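Local coordinates for protein arginase, mitochondrial (Medicago truncatula, PDB 6VSS) that hydrolyses L-arginine to urea and L-ornithine with two manganese ions per subunit, and also converts agmatine to putrescine, working as a homohexamer, at residues S65-P70 against G117-E122; L71-S76 against V129-L134; N136-S141 against F164-A169; S141-M146 against S171-G176. One frame throughout, in Å; residues are numbered along the deposited sequence.

Contact 1. Residues S65-P70 against G117-E122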
loop_
_atom_site.group_PDB
_atom_site.type_symbol
_atom_site.label_atom_id
_atom_site.label_comp_id
_atom_site.label_asym_id
_atom_site.label_seq_id
_atom_site.Cartn_x
_atom_site.Cartn_y
_atom_site.Cartn_z
ATOM N N SER B 65 32.710 9.754 5.091
ATOM C CA SER B 65 32.633 8.781 6.205
ATOM C C SER B 65 31.278 8.904 6.905
ATOM O O SER B 65 30.951 10.012 7.442
ATOM C CB SER B 65 33.788 9.015 7.123
ATOM O OG SER B 65 34.954 9.041 6.319
ATOM N N LEU B 66 30.449 7.848 6.775
ATOM C CA LEU B 66 29.067 7.875 7.263
ATOM C C LEU B 66 29.107 7.767 8.777
ATOM O O LEU B 66 29.602 6.783 9.305
ATOM C CB LEU B 66 28.279 6.736 6.623
ATOM C CG LEU B 66 28.354 6.703 5.108
ATOM C CD1 LEU B 66 27.323 5.754 4.503
ATOM C CD2 LEU B 66 28.147 8.084 4.577
ATOM N N LEU B 67 28.520 8.744 9.439
ATOM C CA LEU B 67 28.174 8.716 10.884
ATOM C C LEU B 67 26.666 8.884 11.013
ATOM O O LEU B 67 26.141 9.944 10.609
ATOM C CB LEU B 67 28.984 9.820 11.586
ATOM C CG LEU B 67 28.817 9.902 13.092
ATOM C CD1 LEU B 67 29.664 8.835 13.775
ATOM C CD2 LEU B 67 29.178 11.286 13.605
ATOM N N GLY B 68 25.989 7.821 11.445
ATOM C CA GLY B 68 24.577 7.793 11.823
ATOM C C GLY B 68 24.334 8.489 13.153
ATOM O O GLY B 68 25.124 8.283 14.136
ATOM N N VAL B 69 23.285 9.323 13.165
ATOM C CA VAL B 69 22.723 9.923 14.406
ATOM C C VAL B 69 21.223 9.657 14.361
ATOM O O VAL B 69 20.458 10.482 13.850
ATOM C CB VAL B 69 23.097 11.407 14.502
ATOM C CG1 VAL B 69 22.664 11.982 15.834
ATOM C CG2 VAL B 69 24.584 11.629 14.248
ATOM N N PRO B 70 20.832 8.426 14.803
ATOM C CA PRO B 70 19.442 7.963 14.806
ATOM C C PRO B 70 18.621 8.584 15.952
ATOM O O PRO B 70 18.358 7.943 16.901
ATOM C CB PRO B 70 19.607 6.457 14.984
ATOM C CG PRO B 70 20.880 6.346 15.826
ATOM C CD PRO B 70 21.789 7.400 15.259
ATOM N N GLY B 117 29.801 4.453 11.616
ATOM C CA GLY B 117 28.701 3.786 12.333
ATOM C C GLY B 117 27.732 4.770 12.949
ATOM O O GLY B 117 27.715 5.898 12.515
ATOM N N ASP B 118 26.912 4.301 13.887
ATOM C CA ASP B 118 25.779 5.034 14.440
ATOM C C ASP B 118 26.160 5.391 15.871
ATOM O O ASP B 118 26.639 4.517 16.595
ATOM C CB ASP B 118 24.494 4.210 14.350
ATOM C CG ASP B 118 23.934 4.074 12.955
ATOM O OD1 ASP B 118 24.554 4.555 12.017
ATOM O OD2 ASP B 118 22.866 3.497 12.826
ATOM N N VAL B 119 25.982 6.648 16.245
ATOM C CA VAL B 119 25.909 7.045 17.675
ATOM C C VAL B 119 24.649 6.407 18.260
ATOM O O VAL B 119 23.558 6.732 17.796
ATOM C CB VAL B 119 25.835 8.562 17.868
ATOM C CG1 VAL B 119 25.685 8.910 19.355
ATOM C CG2 VAL B 119 27.028 9.261 17.223
ATOM N N PRO B 120 24.781 5.569 19.319
ATOM C CA PRO B 120 23.653 4.878 19.960
ATOM C C PRO B 120 22.794 5.777 20.858
ATOM O O PRO B 120 22.835 5.724 22.132
ATOM C CB PRO B 120 24.356 3.790 20.783
ATOM C CG PRO B 120 25.682 4.404 21.153
ATOM C CD PRO B 120 26.068 5.252 19.955
ATOM N N ILE B 121 21.995 6.599 20.175
ATOM C CA ILE B 121 21.187 7.688 20.778
ATOM C C ILE B 121 20.227 7.090 21.824
ATOM O O ILE B 121 20.184 7.597 22.974
ATOM C CB ILE B 121 20.441 8.448 19.661
ATOM C CG1 ILE B 121 21.415 9.132 18.698
ATOM C CG2 ILE B 121 19.459 9.441 20.272
ATOM C CD1 ILE B 121 22.311 10.175 19.373
ATOM N N GLU B 122 19.462 6.075 21.419
ATOM C CA GLU B 122 18.416 5.437 22.259
ATOM C C GLU B 122 19.050 4.975 23.583
ATOM O O GLU B 122 18.534 5.321 24.652
ATOM C CB GLU B 122 17.739 4.296 21.476
ATOM C CG GLU B 122 16.820 3.389 22.313
ATOM C CD GLU B 122 15.973 2.310 21.596
ATOM O OE1 GLU B 122 16.381 1.749 20.545
ATOM O OE2 GLU B 122 14.897 1.974 22.120
HETATM O O HOH W 1 18.479 5.364 18.245
#
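Parallel pairing of two neighbouring strands, with Gly68 set against Asp118 and Leu67 against Gly117, joins residues 65-70 to residues 117-122 at one margin of the central sheet. Strand 113-118 is the outermost on this side within the chain. Gly117 uses both its polar atoms on the first strand: its N donates to Leu66 O, and its O accepts from Gly68 N at 2.8 Å. Val119 N then reaches Gly68 O, also at 2.8 Å, with an N-H...O angle of 157°. The carboxylate of Asp118 lies over Gly68, Asp118 OD1 coming to 3.2 Å from Gly68 CA; the same OD1 forms a salt bridge with Arg89. Beyond the paired residues, contact passes to side chains. CG1 of Val69, anti to its own N (chi1 -173°), meets CD1 of Ile121 at 4.0 Å, while the Pro70 ring edge formed by CG and CD sits against Val119 O and Ile121 CG1. A water donates to Pro70 O and accepts weakly from Glu122 N. Such in-register parallel strands, their ends leading into loops and helices, are characteristic of the alpha/beta fold of the arginase family.

Contact 2. Residues L71-S76 against V129-L134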
loop_
_atom_site.group_PDB
_atom_site.type_symbol
_atom_site.label_atom_id
_atom_site.label_comp_id
_atom_site.label_asym_id
_atom_site.label_seq_id
_atom_site.Cartn_x
_atom_site.Cartn_y
_atom_site.Cartn_z
ATOM N N LEU B 71 18.287 9.862 15.791
ATOM C CA LEU B 71 17.587 10.732 16.754
ATOM C C LEU B 71 16.365 11.331 16.065
ATOM O O LEU B 71 16.510 11.979 14.998
ATOM C CB LEU B 71 18.601 11.788 17.157
ATOM C CG LEU B 71 18.144 12.781 18.199
ATOM C CD1 LEU B 71 19.361 13.409 18.852
ATOM C CD2 LEU B 71 17.221 13.838 17.585
ATOM N N GLY B 72 15.186 11.067 16.634
ATOM C CA GLY B 72 13.871 11.509 16.135
ATOM C C GLY B 72 13.165 12.336 17.157
ATOM O O GLY B 72 12.122 12.927 16.795
ATOM N N HIS B 73 13.708 12.446 18.381
ATOM C CA HIS B 73 12.880 12.957 19.505
ATOM C C HIS B 73 12.736 14.494 19.435
ATOM O O HIS B 73 12.071 15.074 20.315
ATOM C CB HIS B 73 13.360 12.426 20.851
ATOM C CG HIS B 73 14.643 13.023 21.328
ATOM N ND1 HIS B 73 15.851 12.575 20.882
ATOM C CD2 HIS B 73 14.884 13.982 22.255
ATOM C CE1 HIS B 73 16.803 13.273 21.473
ATOM N NE2 HIS B 73 16.232 14.141 22.355
ATOM N N HIS B 74 13.362 15.140 18.467
ATOM C CA HIS B 74 13.331 16.618 18.329
ATOM C C HIS B 74 12.307 16.987 17.261
ATOM O O HIS B 74 12.113 18.160 17.047
ATOM C CB HIS B 74 14.759 17.169 18.069
ATOM C CG HIS B 74 15.593 17.176 19.300
ATOM N ND1 HIS B 74 15.039 17.325 20.569
ATOM C CD2 HIS B 74 16.918 17.000 19.493
ATOM C CE1 HIS B 74 15.984 17.270 21.482
ATOM N NE2 HIS B 74 17.153 17.052 20.852
ATOM N N SER B 75 11.700 16.008 16.595
ATOM C CA SER B 75 10.703 16.229 15.519
ATOM C C SER B 75 9.388 16.721 16.142
ATOM O O SER B 75 9.035 16.302 17.274
ATOM C CB SER B 75 10.498 14.994 14.693
ATOM O OG SER B 75 11.713 14.483 14.187
ATOM N N SER B 76 8.667 17.550 15.408
ATOM C CA SER B 76 7.434 18.240 15.855
ATOM C C SER B 76 6.211 17.341 15.592
ATOM O O SER B 76 5.220 17.484 16.314
ATOM C CB SER B 76 7.328 19.572 15.131
ATOM O OG SER B 76 7.721 19.416 13.771
ATOM N N VAL B 129 20.259 10.849 30.019
ATOM C CA VAL B 129 21.102 11.986 29.558
ATOM C C VAL B 129 20.193 13.084 28.981
ATOM O O VAL B 129 19.304 12.759 28.201
ATOM C CB VAL B 129 22.163 11.504 28.552
ATOM C CG1 VAL B 129 22.995 12.656 28.010
ATOM C CG2 VAL B 129 23.074 10.437 29.146
ATOM N N ASP B 130 20.447 14.346 29.318
ATOM C CA ASP B 130 19.634 15.512 28.872
ATOM C C ASP B 130 20.083 15.874 27.454
ATOM O O ASP B 130 21.177 15.412 27.044
ATOM C CB ASP B 130 19.726 16.690 29.848
ATOM C CG ASP B 130 21.143 17.171 30.116
ATOM O OD1 ASP B 130 21.682 17.891 29.287
ATOM O OD2 ASP B 130 21.712 16.773 31.145
ATOM N N ASP B 131 19.281 16.669 26.742
ATOM C CA ASP B 131 19.519 16.996 25.314
ATOM C C ASP B 131 20.778 17.843 25.109
ATOM O O ASP B 131 21.375 17.716 24.063
ATOM C CB ASP B 131 18.302 17.669 24.710
ATOM C CG ASP B 131 17.137 16.719 24.692
ATOM O OD1 ASP B 131 17.348 15.537 24.322
ATOM O OD2 ASP B 131 16.051 17.167 25.093
ATOM N N LYS B 132 21.184 18.654 26.076
ATOM C CA LYS B 132 22.426 19.466 25.965
ATOM C C LYS B 132 23.609 18.505 25.927
ATOM O O LYS B 132 24.451 18.638 25.046
ATOM C CB LYS B 132 22.477 20.490 27.102
ATOM C CG LYS B 132 23.762 21.300 27.205
ATOM C CD LYS B 132 23.609 22.582 28.025
ATOM C CE LYS B 132 24.444 23.738 27.491
ATOM N NZ LYS B 132 23.711 25.033 27.533
ATOM N N ARG B 133 23.646 17.511 26.807
ATOM C CA ARG B 133 24.775 16.553 26.862
ATOM C C ARG B 133 24.640 15.632 25.646
ATOM O O ARG B 133 25.634 15.328 24.998
ATOM C CB ARG B 133 24.761 15.840 28.211
ATOM C CG ARG B 133 25.732 14.674 28.291
ATOM C CD ARG B 133 27.127 15.085 28.714
ATOM N NE ARG B 133 27.980 13.988 29.175
ATOM C CZ ARG B 133 27.866 13.339 30.343
ATOM N NH1 ARG B 133 26.893 13.619 31.198
ATOM N NH2 ARG B 133 28.720 12.373 30.642
ATOM N N LEU B 134 23.434 15.259 25.263
ATOM C CA LEU B 134 23.275 14.474 24.007
ATOM C C LEU B 134 23.932 15.188 22.805
ATOM O O LEU B 134 24.638 14.562 22.016
ATOM C CB LEU B 134 21.782 14.281 23.762
ATOM C CG LEU B 134 21.485 13.162 22.794
ATOM C CD1 LEU B 134 22.066 11.878 23.363
ATOM C CD2 LEU B 134 20.001 13.030 22.547
HETATM O O HOH W 2 20.171 16.918 21.357
#
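The shortest polar link is from His73 NE2 to Asp131 OD1, 2.7 Å long and nearly straight, with an N-H...O angle of 163°. The acceptor lies near the plane of the imidazole, whereas the nitrogen meets the carboxylate from above its plane, 42° out. His73 can aim this way because its CG stands between the backbone N and the carbonyl carbon, turning the ring toward the helix. His74 brings the edge of its own ring to the same carboxylate, His74 CE1 lying 3.5 Å from Asp131 CG, with the ring and carboxylate planes 73° apart. A water connects His74 NE2 with Asp131 O, to which it donates. Both histidines belong to a type I beta turn, Gly72 to Ser75, in the loop that follows strand 63-69, and Asp131 begins helix 131-146. This loop also carries Ser76, an L-ornithine-binding residue, and His74 touches Asn196, a probable substrate-binding residue. Next to the polar pair, Leu134 CD2 comes to the edge of the His73 ring, 3.4 Å from His73 CE1. The same methyl meets Leu71 CD1 tip to tip at 3.8 Å, beside Ile121 and Ile124 of helix 121-125.

Contact 3. Residues N136-S141 against F164-A169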
loop_
_atom_site.group_PDB
_atom_site.type_symbol
_atom_site.label_atom_id
_atom_site.label_comp_id
_atom_site.label_asym_id
_atom_site.label_seq_id
_atom_site.Cartn_x
_atom_site.Cartn_y
_atom_site.Cartn_z
ATOM N N ASN B 136 26.302 17.382 22.862
ATOM C CA ASN B 136 27.762 17.340 23.106
ATOM C C ASN B 136 28.320 16.008 22.608
ATOM O O ASN B 136 29.357 15.998 22.003
ATOM C CB ASN B 136 28.071 17.578 24.584
ATOM C CG ASN B 136 28.121 19.048 24.944
ATOM O OD1 ASN B 136 28.093 19.908 24.080
ATOM N ND2 ASN B 136 28.185 19.349 26.223
ATOM N N VAL B 137 27.607 14.918 22.865
ATOM C CA VAL B 137 28.055 13.563 22.450
ATOM C C VAL B 137 28.039 13.478 20.914
ATOM O O VAL B 137 28.958 12.852 20.343
ATOM C CB VAL B 137 27.185 12.463 23.091
ATOM C CG1 VAL B 137 27.330 11.162 22.330
ATOM C CG2 VAL B 137 27.513 12.272 24.570
ATOM N N ILE B 138 27.069 14.102 20.251
ATOM C CA ILE B 138 27.012 14.098 18.757
ATOM C C ILE B 138 28.228 14.874 18.216
ATOM O O ILE B 138 28.889 14.404 17.253
ATOM C CB ILE B 138 25.678 14.681 18.276
ATOM C CG1 ILE B 138 24.523 13.705 18.546
ATOM C CG2 ILE B 138 25.760 15.033 16.811
ATOM C CD1 ILE B 138 23.138 14.377 18.581
ATOM N N SER B 139 28.555 16.005 18.835
ATOM C CA SER B 139 29.719 16.851 18.433
ATOM C C SER B 139 31.016 16.040 18.577
ATOM O O SER B 139 31.871 16.110 17.666
ATOM C CB SER B 139 29.815 18.143 19.230
ATOM O OG SER B 139 28.709 18.995 18.968
ATOM N N GLU B 140 31.222 15.402 19.741
ATOM C CA GLU B 140 32.454 14.602 19.990
ATOM C C GLU B 140 32.551 13.538 18.908
ATOM O O GLU B 140 33.616 13.387 18.329
ATOM C CB GLU B 140 32.424 13.942 21.356
ATOM C CG GLU B 140 32.463 14.916 22.512
ATOM C CD GLU B 140 33.650 15.858 22.546
ATOM O OE1 GLU B 140 34.730 15.464 22.072
ATOM O OE2 GLU B 140 33.482 17.000 23.021
ATOM N N SER B 141 31.442 12.865 18.587
ATOM C CA SER B 141 31.389 11.855 17.507
ATOM C C SER B 141 31.931 12.438 16.208
ATOM O O SER B 141 32.845 11.823 15.612
ATOM C CB SER B 141 30.016 11.303 17.356
ATOM O OG SER B 141 29.716 10.561 18.536
ATOM N N PHE B 164 22.871 21.222 13.993
ATOM C CA PHE B 164 23.474 22.201 14.943
ATOM C C PHE B 164 24.743 21.601 15.532
ATOM O O PHE B 164 25.823 22.116 15.244
ATOM C CB PHE B 164 22.507 22.716 16.004
ATOM C CG PHE B 164 23.183 23.383 17.168
ATOM C CD1 PHE B 164 24.073 24.438 16.982
ATOM C CD2 PHE B 164 22.890 23.006 18.467
ATOM C CE1 PHE B 164 24.683 25.072 18.074
ATOM C CE2 PHE B 164 23.470 23.663 19.556
ATOM C CZ PHE B 164 24.378 24.680 19.353
ATOM N N PRO B 165 24.667 20.517 16.352
ATOM C CA PRO B 165 25.864 19.900 16.930
ATOM C C PRO B 165 26.916 19.416 15.917
ATOM O O PRO B 165 28.127 19.467 16.235
ATOM C CB PRO B 165 25.335 18.685 17.724
ATOM C CG PRO B 165 23.859 18.555 17.372
ATOM C CD PRO B 165 23.441 19.929 16.897
ATOM N N VAL B 166 26.483 18.987 14.726
ATOM C CA VAL B 166 27.438 18.594 13.656
ATOM C C VAL B 166 28.193 19.850 13.206
ATOM O O VAL B 166 29.417 19.824 13.145
ATOM C CB VAL B 166 26.732 17.919 12.474
ATOM C CG1 VAL B 166 27.716 17.490 11.411
ATOM C CG2 VAL B 166 25.875 16.780 12.958
ATOM N N VAL B 167 27.483 20.918 12.885
ATOM C CA VAL B 167 28.150 22.091 12.271
ATOM C C VAL B 167 28.989 22.791 13.356
ATOM O O VAL B 167 30.083 23.257 13.037
ATOM C CB VAL B 167 27.121 22.983 11.587
ATOM C CG1 VAL B 167 27.660 24.370 11.345
ATOM C CG2 VAL B 167 26.616 22.319 10.297
ATOM N N ARG B 168 28.538 22.786 14.605
ATOM C CA ARG B 168 29.325 23.351 15.728
ATOM C C ARG B 168 30.679 22.633 15.798
ATOM O O ARG B 168 31.755 23.290 16.030
ATOM C CB ARG B 168 28.570 23.221 17.054
ATOM C CG ARG B 168 29.440 23.567 18.256
ATOM C CD ARG B 168 28.700 23.377 19.569
ATOM N NE ARG B 168 28.231 22.014 19.818
ATOM C CZ ARG B 168 27.350 21.690 20.752
ATOM N NH1 ARG B 168 26.853 22.625 21.530
ATOM N NH2 ARG B 168 26.965 20.442 20.928
ATOM N N ALA B 169 30.625 21.307 15.701
ATOM C CA ALA B 169 31.790 20.409 15.820
ATOM C C ALA B 169 32.726 20.648 14.633
ATOM O O ALA B 169 33.959 20.732 14.873
ATOM C CB ALA B 169 31.320 18.999 15.868
#
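Ser139 and Arg168 face each other so that the serine hydroxyl lies in the guanidinium plane, at the edge bearing NE and NH2. Both nitrogens donate side-on to the one oxygen: Arg168 NH2 is 3.0 Å from Ser139 OG and Arg168 NE 3.2 Å from it. A bend at chi3 (60°) in an otherwise extended arginine chain swings the group across to the neighbouring helix. Ser139 OG in turn gives its proton to Pro165 O at 2.8 Å. That carbonyl already accepts from Ala169 N in its own helix, and the two donors reach it from opposite faces of its plane. The buried hydroxyl thus both accepts and donates. Segments 136-141 and 164-169, of helices 131-146 and 163-174, cross at -46° with axes 8.1 Å apart at closest approach, as helices covering a parallel alpha/beta sheet do. Small groups permit the approach: Ala169 CB rests 3.4 Å from Ser139 O. Next to it, Ile138 CG2, anti to the backbone N, packs on Pro165, 3.8 Å from Pro165 CB, and lies near Val166 CG2. At the more exposed margin, the Asn136 amide is turned 44° from the guanidinium, its OD1 close to Arg168 NH2 but poorly angled for a bond.

Contact 4. Residues S141-M146 against S171-G176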
loop_
_atom_site.group_PDB
_atom_site.type_symbol
_atom_site.label_atom_id
_atom_site.label_comp_id
_atom_site.label_asym_id
_atom_site.label_seq_id
_atom_site.Cartn_x
_atom_site.Cartn_y
_atom_site.Cartn_z
ATOM N N SER B 141 31.442 12.865 18.587
ATOM C CA SER B 141 31.389 11.855 17.507
ATOM C C SER B 141 31.931 12.438 16.208
ATOM O O SER B 141 32.845 11.823 15.612
ATOM C CB SER B 141 30.016 11.303 17.356
ATOM O OG SER B 141 29.716 10.561 18.536
ATOM N N VAL B 142 31.433 13.599 15.813
ATOM C CA VAL B 142 31.899 14.282 14.574
ATOM C C VAL B 142 33.403 14.515 14.655
ATOM O O VAL B 142 34.070 14.194 13.691
ATOM C CB VAL B 142 31.121 15.584 14.289
ATOM C CG1 VAL B 142 31.702 16.300 13.090
ATOM C CG2 VAL B 142 29.627 15.332 14.073
ATOM N N LYS B 143 33.908 14.951 15.811
ATOM C CA LYS B 143 35.330 15.343 15.990
ATOM C C LYS B 143 36.227 14.107 15.878
ATOM O O LYS B 143 37.331 14.231 15.272
ATOM C CB LYS B 143 35.511 16.075 17.332
ATOM C CG LYS B 143 34.882 17.455 17.389
ATOM C CD LYS B 143 35.207 18.262 18.664
ATOM C CE LYS B 143 34.625 19.655 18.562
ATOM N NZ LYS B 143 34.867 20.478 19.766
ATOM N N LEU B 144 35.762 12.971 16.420
ATOM C CA LEU B 144 36.464 11.675 16.345
ATOM C C LEU B 144 36.614 11.266 14.867
ATOM O O LEU B 144 37.706 10.788 14.550
ATOM C CB LEU B 144 35.765 10.615 17.218
ATOM C CG LEU B 144 35.873 10.838 18.741
ATOM C CD1 LEU B 144 34.901 9.979 19.529
ATOM C CD2 LEU B 144 37.300 10.571 19.257
ATOM N N VAL B 145 35.639 11.526 13.979
ATOM C CA VAL B 145 35.803 11.212 12.516
ATOM C C VAL B 145 36.808 12.201 11.895
ATOM O O VAL B 145 37.740 11.805 11.165
ATOM C CB VAL B 145 34.451 11.219 11.769
ATOM C CG1 VAL B 145 34.613 10.971 10.280
ATOM C CG2 VAL B 145 33.493 10.225 12.363
ATOM N N MET B 146 36.685 13.462 12.250
ATOM C CA MET B 146 37.484 14.543 11.635
ATOM C C MET B 146 38.943 14.356 12.026
ATOM O O MET B 146 39.802 14.706 11.182
ATOM C CB MET B 146 37.007 15.919 12.091
ATOM C CG MET B 146 35.641 16.238 11.580
ATOM S SD MET B 146 35.155 17.932 11.933
ATOM C CE MET B 146 36.198 18.743 10.720
ATOM N N SER B 171 33.062 23.426 12.735
ATOM C CA SER B 171 33.549 24.812 12.896
ATOM C C SER B 171 34.583 24.887 14.008
ATOM O O SER B 171 35.558 25.638 13.847
ATOM C CB SER B 171 32.423 25.748 13.208
ATOM O OG SER B 171 32.894 27.090 13.346
ATOM N N GLU B 172 34.312 24.233 15.128
ATOM C CA GLU B 172 35.187 24.308 16.314
ATOM C C GLU B 172 36.456 23.541 15.959
ATOM O O GLU B 172 37.548 24.057 16.245
ATOM C CB GLU B 172 34.526 23.702 17.543
ATOM C CG GLU B 172 33.522 24.584 18.217
ATOM C CD GLU B 172 32.775 23.863 19.318
ATOM O OE1 GLU B 172 32.924 22.639 19.439
ATOM O OE2 GLU B 172 32.048 24.535 20.066
ATOM N N LYS B 173 36.323 22.376 15.311
ATOM C CA LYS B 173 37.527 21.611 14.929
ATOM C C LYS B 173 38.296 22.367 13.834
ATOM O O LYS B 173 39.530 22.327 13.884
ATOM C CB LYS B 173 37.228 20.165 14.546
ATOM C CG LYS B 173 38.467 19.400 14.054
ATOM C CD LYS B 173 38.828 18.164 14.845
ATOM C CE LYS B 173 39.525 18.518 16.133
ATOM N NZ LYS B 173 39.234 17.534 17.199
ATOM N N LEU B 174 37.647 23.031 12.869
ATOM C CA LEU B 174 38.415 23.683 11.770
ATOM C C LEU B 174 39.034 24.970 12.299
ATOM O O LEU B 174 40.009 25.416 11.696
ATOM C CB LEU B 174 37.549 23.924 10.538
ATOM C CG LEU B 174 37.154 22.658 9.774
ATOM C CD1 LEU B 174 36.516 22.976 8.431
ATOM C CD2 LEU B 174 38.349 21.768 9.565
ATOM N N GLY B 175 38.492 25.486 13.396
ATOM C CA GLY B 175 38.837 26.789 13.985
ATOM C C GLY B 175 38.191 27.963 13.265
ATOM O O GLY B 175 38.819 29.001 13.207
ATOM N N GLY B 176 36.976 27.867 12.734
ATOM C CA GLY B 176 36.315 29.081 12.214
ATOM C C GLY B 176 35.028 28.796 11.487
ATOM O O GLY B 176 34.531 27.705 11.641
#
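Lys143 NZ and Glu172 OE1 form a salt bridge 2.9 Å long, the ammonium meeting the anti side of the carboxylate oxygen, 28° out of its plane. Beside it, Met146 and Lys173 run past each other in opposite directions: Met146 CB lies 4.0 Å from Lys173 CD, and Met146 SD is equally far from Lys173 CB. The bend at chi3 (74°) of Met146 then turns its CE onto Leu174, 3.9 Å from Leu174 CD2, where the two side chains cross at about a right angle. Lys143 spans the gap because its chain is fully stretched beyond CG. Lys173 instead bends repeatedly, so that its aliphatic part covers Met146 while its NZ is held by a salt bridge with Asp147, just past the end of helix 131-146. Met146 also touches Pro153 of strand 151-157. Helix 163-174 itself finishes in a Schellman motif, with Gly175 at positive phi as its C-prime residue and Gly176 N bonded to Ser171 O at 2.9 Å. Lys143 NZ and Lys173 NZ are 5.9 Å apart, yet each has a carboxylate of its own, and this pairing probably offsets their mutual repulsion at a surface where lysine methylenes also shield a thioether.

Helix 131-146 is shared by contacts 2, 3 and 4, and contact 1 packs against it. Contact 2 uses its first turn, contact 3 its middle and contact 4 its last turns, while contact 1 lies in the sheet beneath, where Leu67, Val69 and Val119 pack against Ser141 and Ile138. Contacts 3 and 4 share Ser141 and both helices, their centres 8 Å apart; the centres of contacts 2 and 4 are 20 Å apart, with nearest atoms about 7 Å apart. Along the chain contacts 1 and 2 interleave, as do 3 and 4, the first pair closing before the second opens. The sheet margin, one covering helix and its neighbour thus form a continuous body, with the ornithine-binding loop at one end.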